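Local atomic coordinates of putative metal resistance protein (Proteus mirabilis, PDB entry 6C29), a protein that is the periplasmic N-terminal portion of ScsB, a membrane protein probably acting as a protein-disulfide reductase, whose tandem immunoglobulin-fold domain primes the disulfide isomerase activity of ScsC. Residues 28-38 with 89-100. Sequence-based numbering, arbitrary orientation.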
loop_
_atom_site.group_PDB
_atom_site.type_symbol
_atom_site.label_atom_id
_atom_site.label_comp_id
_atom_site.label_asym_id
_atom_site.label_seq_id
_atom_site.Cartn_x
_atom_site.Cartn_y
_atom_site.Cartn_z
ATOM N N GLY A 28 2.922 -22.281 13.472
ATOM C CA GLY A 28 2.221 -22.418 12.203
ATOM C C GLY A 28 1.930 -21.100 11.501
ATOM O O GLY A 28 1.223 -21.067 10.486
ATOM N N ASP A 29 2.462 -20.016 12.060
ATOM C CA ASP A 29 2.367 -18.679 11.468
ATOM C C ASP A 29 3.438 -18.502 10.395
ATOM O O ASP A 29 4.594 -18.853 10.615
ATOM C CB ASP A 29 2.531 -17.590 12.522
ATOM C CG ASP A 29 1.418 -17.603 13.564
ATOM O OD1 ASP A 29 0.352 -18.214 13.306
ATOM O OD2 ASP A 29 1.612 -16.988 14.639
ATOM N N VAL A 30 3.051 -17.957 9.244
ATOM C CA VAL A 30 3.970 -17.801 8.135
ATOM C C VAL A 30 4.231 -16.316 7.876
ATOM O O VAL A 30 3.303 -15.522 7.818
ATOM C CB VAL A 30 3.439 -18.472 6.836
ATOM C CG1 VAL A 30 4.478 -18.457 5.780
ATOM C CG2 VAL A 30 3.020 -19.910 7.117
ATOM N N LYS A 31 5.506 -15.973 7.728
ATOM C CA LYS A 31 5.933 -14.663 7.257
ATOM C C LYS A 31 6.418 -14.848 5.827
ATOM O O LYS A 31 7.180 -15.782 5.543
ATOM C CB LYS A 31 7.050 -14.105 8.139
ATOM C CG LYS A 31 6.568 -13.690 9.510
ATOM C CD LYS A 31 7.712 -13.365 10.472
ATOM C CE LYS A 31 8.594 -12.224 10.032
ATOM N NZ LYS A 31 9.590 -11.983 11.108
ATOM N N ILE A 32 5.960 -13.966 4.942
ATOM C CA ILE A 32 6.287 -13.993 3.523
ATOM C C ILE A 32 6.795 -12.614 3.115
ATOM O O ILE A 32 6.211 -11.595 3.499
ATOM C CB ILE A 32 5.053 -14.366 2.706
ATOM C CG1 ILE A 32 4.590 -15.770 3.091
ATOM C CG2 ILE A 32 5.323 -14.306 1.234
ATOM C CD1 ILE A 32 3.136 -15.917 2.945
ATOM N N LEU A 33 7.859 -12.574 2.327
ATOM C CA LEU A 33 8.306 -11.357 1.690
ATOM C C LEU A 33 8.103 -11.491 0.222
ATOM O O LEU A 33 8.629 -12.414 -0.386
ATOM C CB LEU A 33 9.785 -11.071 1.952
ATOM C CG LEU A 33 10.112 -10.515 3.322
ATOM C CD1 LEU A 33 11.608 -10.482 3.524
ATOM C CD2 LEU A 33 9.544 -9.094 3.465
ATOM N N LEU A 34 7.354 -10.582 -0.359
ATOM C CA LEU A 34 7.123 -10.544 -1.791
ATOM C C LEU A 34 7.898 -9.379 -2.383
ATOM O O LEU A 34 7.536 -8.234 -2.173
ATOM C CB LEU A 34 5.647 -10.401 -2.102
ATOM C CG LEU A 34 5.327 -10.261 -3.562
ATOM C CD1 LEU A 34 5.697 -11.543 -4.302
ATOM C CD2 LEU A 34 3.848 -9.947 -3.732
ATOM N N GLU A 35 8.971 -9.650 -3.116
ATOM C CA GLU A 35 9.782 -8.629 -3.748
ATOM C C GLU A 35 9.313 -8.439 -5.188
ATOM O O GLU A 35 9.080 -9.419 -5.904
ATOM C CB GLU A 35 11.261 -9.024 -3.773
ATOM C CG GLU A 35 11.873 -9.247 -2.407
ATOM C CD GLU A 35 13.246 -9.902 -2.512
ATOM O OE1 GLU A 35 14.260 -9.175 -2.716
ATOM O OE2 GLU A 35 13.307 -11.151 -2.480
ATOM N N VAL A 36 9.181 -7.185 -5.598
ATOM C CA VAL A 36 8.820 -6.826 -6.949
ATOM C C VAL A 36 9.838 -5.859 -7.496
ATOM O O VAL A 36 10.059 -4.804 -6.908
ATOM C CB VAL A 36 7.444 -6.205 -7.010
ATOM C CG1 VAL A 36 7.098 -5.834 -8.417
ATOM C CG2 VAL A 36 6.396 -7.157 -6.444
ATOM N N GLN A 37 10.485 -6.229 -8.606
ATOM C CA GLN A 37 11.461 -5.399 -9.318
ATOM C C GLN A 37 10.879 -4.969 -10.649
ATOM O O GLN A 37 10.504 -5.830 -11.435
ATOM C CB GLN A 37 12.759 -6.175 -9.569
ATOM C CG GLN A 37 13.671 -6.345 -8.365
ATOM C CD GLN A 37 14.612 -5.165 -8.127
ATOM O OE1 GLN A 37 14.960 -4.420 -9.044
ATOM N NE2 GLN A 37 15.023 -4.996 -6.876
ATOM N N LEU A 38 10.859 -3.665 -10.918
ATOM C CA LEU A 38 10.220 -3.103 -12.092
ATOM C C LEU A 38 11.209 -2.452 -13.036
ATOM O O LEU A 38 12.127 -1.761 -12.595
ATOM C CB LEU A 38 9.237 -2.050 -11.640
ATOM C CG LEU A 38 8.166 -2.577 -10.691
ATOM C CD1 LEU A 38 7.528 -1.405 -9.955
ATOM C CD2 LEU A 38 7.100 -3.296 -11.464
ATOM N N LYS A 89 10.237 1.533 -9.373
ATOM C CA LYS A 89 11.572 0.902 -9.272
ATOM C C LYS A 89 11.506 -0.479 -8.617
ATOM O O LYS A 89 11.880 -1.462 -9.229
ATOM C CB LYS A 89 12.570 1.786 -8.505
ATOM C CG LYS A 89 12.576 3.291 -8.818
ATOM C CD LYS A 89 12.891 3.625 -10.248
ATOM C CE LYS A 89 12.930 5.157 -10.431
ATOM N NZ LYS A 89 12.955 5.558 -11.864
ATOM N N GLU A 90 11.086 -0.533 -7.364
ATOM C CA GLU A 90 11.030 -1.765 -6.621
ATOM C C GLU A 90 10.258 -1.576 -5.344
ATOM O O GLU A 90 10.211 -0.467 -4.812
ATOM C CB GLU A 90 12.425 -2.290 -6.314
ATOM C CG GLU A 90 13.293 -1.321 -5.613
ATOM C CD GLU A 90 14.659 -1.930 -5.409
ATOM O OE1 GLU A 90 14.792 -2.649 -4.389
ATOM O OE2 GLU A 90 15.542 -1.751 -6.302
ATOM N N VAL A 91 9.601 -2.632 -4.902
ATOM C CA VAL A 91 8.877 -2.602 -3.657
ATOM C C VAL A 91 8.900 -4.006 -3.051
ATOM O O VAL A 91 8.923 -4.999 -3.779
ATOM C CB VAL A 91 7.433 -2.101 -3.870
ATOM C CG1 VAL A 91 6.672 -2.980 -4.866
ATOM C CG2 VAL A 91 6.680 -2.014 -2.569
ATOM N N VAL A 92 8.894 -4.093 -1.727
ATOM C CA VAL A 92 8.850 -5.374 -1.009
ATOM C C VAL A 92 7.684 -5.383 -0.049
ATOM O O VAL A 92 7.616 -4.528 0.835
ATOM C CB VAL A 92 10.137 -5.635 -0.211
ATOM C CG1 VAL A 92 10.081 -7.018 0.452
ATOM C CG2 VAL A 92 11.323 -5.569 -1.108
ATOM N N PHE A 93 6.749 -6.318 -0.231
ATOM C CA PHE A 93 5.573 -6.440 0.595
ATOM C C PHE A 93 5.778 -7.502 1.674
ATOM O O PHE A 93 5.917 -8.678 1.347
ATOM C CB PHE A 93 4.350 -6.804 -0.261
ATOM C CG PHE A 93 4.031 -5.802 -1.329
ATOM C CD1 PHE A 93 3.475 -4.590 -1.004
ATOM C CD2 PHE A 93 4.276 -6.072 -2.675
ATOM C CE1 PHE A 93 3.179 -3.659 -1.969
ATOM C CE2 PHE A 93 3.974 -5.135 -3.646
ATOM C CZ PHE A 93 3.418 -3.926 -3.293
ATOM N N PRO A 94 5.818 -7.111 2.956
ATOM C CA PRO A 94 5.733 -8.106 4.026
ATOM C C PRO A 94 4.301 -8.568 4.237
ATOM O O PRO A 94 3.401 -7.725 4.311
ATOM C CB PRO A 94 6.254 -7.361 5.257
ATOM C CG PRO A 94 6.491 -5.924 4.820
ATOM C CD PRO A 94 5.861 -5.747 3.486
ATOM N N ILE A 95 4.118 -9.874 4.322
ATOM C CA ILE A 95 2.833 -10.518 4.455
ATOM C C ILE A 95 2.921 -11.503 5.621
ATOM O O ILE A 95 3.983 -12.078 5.873
ATOM C CB ILE A 95 2.461 -11.234 3.161
ATOM C CG1 ILE A 95 2.354 -10.215 2.015
ATOM C CG2 ILE A 95 1.166 -11.983 3.315
ATOM C CD1 ILE A 95 2.462 -10.828 0.659
ATOM N N GLU A 96 1.834 -11.628 6.369
ATOM C CA GLU A 96 1.763 -12.600 7.451
ATOM C C GLU A 96 0.489 -13.410 7.294
ATOM O O GLU A 96 -0.560 -12.857 6.984
ATOM C CB GLU A 96 1.800 -11.908 8.813
ATOM C CG GLU A 96 3.155 -11.271 9.136
ATOM C CD GLU A 96 3.190 -10.525 10.468
ATOM O OE1 GLU A 96 3.455 -11.172 11.508
ATOM O OE2 GLU A 96 2.963 -9.289 10.484
ATOM N N LEU A 97 0.605 -14.718 7.538
ATOM C CA LEU A 97 -0.504 -15.669 7.447
ATOM C C LEU A 97 -0.523 -16.503 8.720
ATOM O O LEU A 97 0.526 -16.784 9.292
ATOM C CB LEU A 97 -0.385 -16.645 6.262
ATOM C CG LEU A 97 -0.199 -16.141 4.850
ATOM C CD1 LEU A 97 -0.090 -17.340 3.947
ATOM C CD2 LEU A 97 -1.352 -15.269 4.412
ATOM N N LYS A 98 -1.724 -16.819 9.186
ATOM C CA LYS A 98 -1.921 -17.740 10.318
ATOM C C LYS A 98 -2.673 -18.997 9.893
ATOM O O LYS A 98 -3.314 -19.030 8.841
ATOM C CB LYS A 98 -2.628 -17.042 11.475
ATOM C CG LYS A 98 -1.774 -15.979 12.137
ATOM C CD LYS A 98 -2.496 -15.362 13.302
ATOM C CE LYS A 98 -1.651 -14.301 13.980
ATOM N NZ LYS A 98 -2.464 -13.608 15.010
ATOM N N SER A 99 -2.500 -20.057 10.673
ATOM C CA SER A 99 -3.217 -21.312 10.463
ATOM C C SER A 99 -3.008 -21.898 9.082
ATOM O O SER A 99 -3.969 -22.296 8.406
ATOM C CB SER A 99 -4.718 -21.088 10.679
ATOM O OG SER A 99 -4.965 -20.451 11.916
ATOM N N VAL A 100 -1.747 -21.977 8.672
ATOM C CA VAL A 100 -1.404 -22.726 7.485
ATOM C C VAL A 100 -1.222 -24.161 7.936
ATOM O O VAL A 100 -0.302 -24.449 8.695
ATOM C CB VAL A 100 -0.125 -22.202 6.819
ATOM C CG1 VAL A 100 0.288 -23.070 5.630
ATOM C CG2 VAL A 100 -0.320 -20.754 6.386
#
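Leu34 and Phe93 form a hydrogen-bonded pair midway along two antiparallel strands, 30-38 and 90-97, the central pair of a four-stranded sheet in the first immunoglobulin-fold domain. Their backbones bond in both directions, Leu34 N to Phe93 O at 2.9 Å and Phe93 N to Leu34 O at 2.8 Å, and the exchange repeats at Val30 with Leu97, Ile32 with Ile95 and Val36 with Val91.

Followed outward, Phe93 has its CB 4.0 Å from Leu34 O. CG stands beside the backbone N (chi1 -59°), and CD2 lies 4.0 Å from Leu34 CD2, the two side chains running alongside each other; CD2 is also near Leu34 O, which approaches the ring obliquely. Further out, Val36 CG2 meets Phe93 CE2 at the ring edge, near its plane, at 4.2 Å. Val91 CG2 sits over the rim of one face, and the rings of Trp69, Trp71 and Tyr87 pack round Phe93.

Farther toward Leu97, on the face that carries Leu34 and Phe93, Ile32 CD1 reaches diagonally to Leu97 CD1 at 3.7 Å, and both residues touch Leu105 of strand 104-114. Val30 CG2 meets Val100 CG2 at 3.5 Å, the side chains crossing at about a right angle.

The opposite face is mixed. Leu33 CD2 bears on Val92 CG1 at 3.7 Å and spans to Pro94, under helix 137-145, while Lys31 and Glu35 form salt bridges with Glu138 and Arg19, and Glu96 hydrogen-bonds to His70.

Backbone bonds thus set the register, with one face wholly apolar against strand 104-114 and the other mixing apolar groups with bonded charged ones.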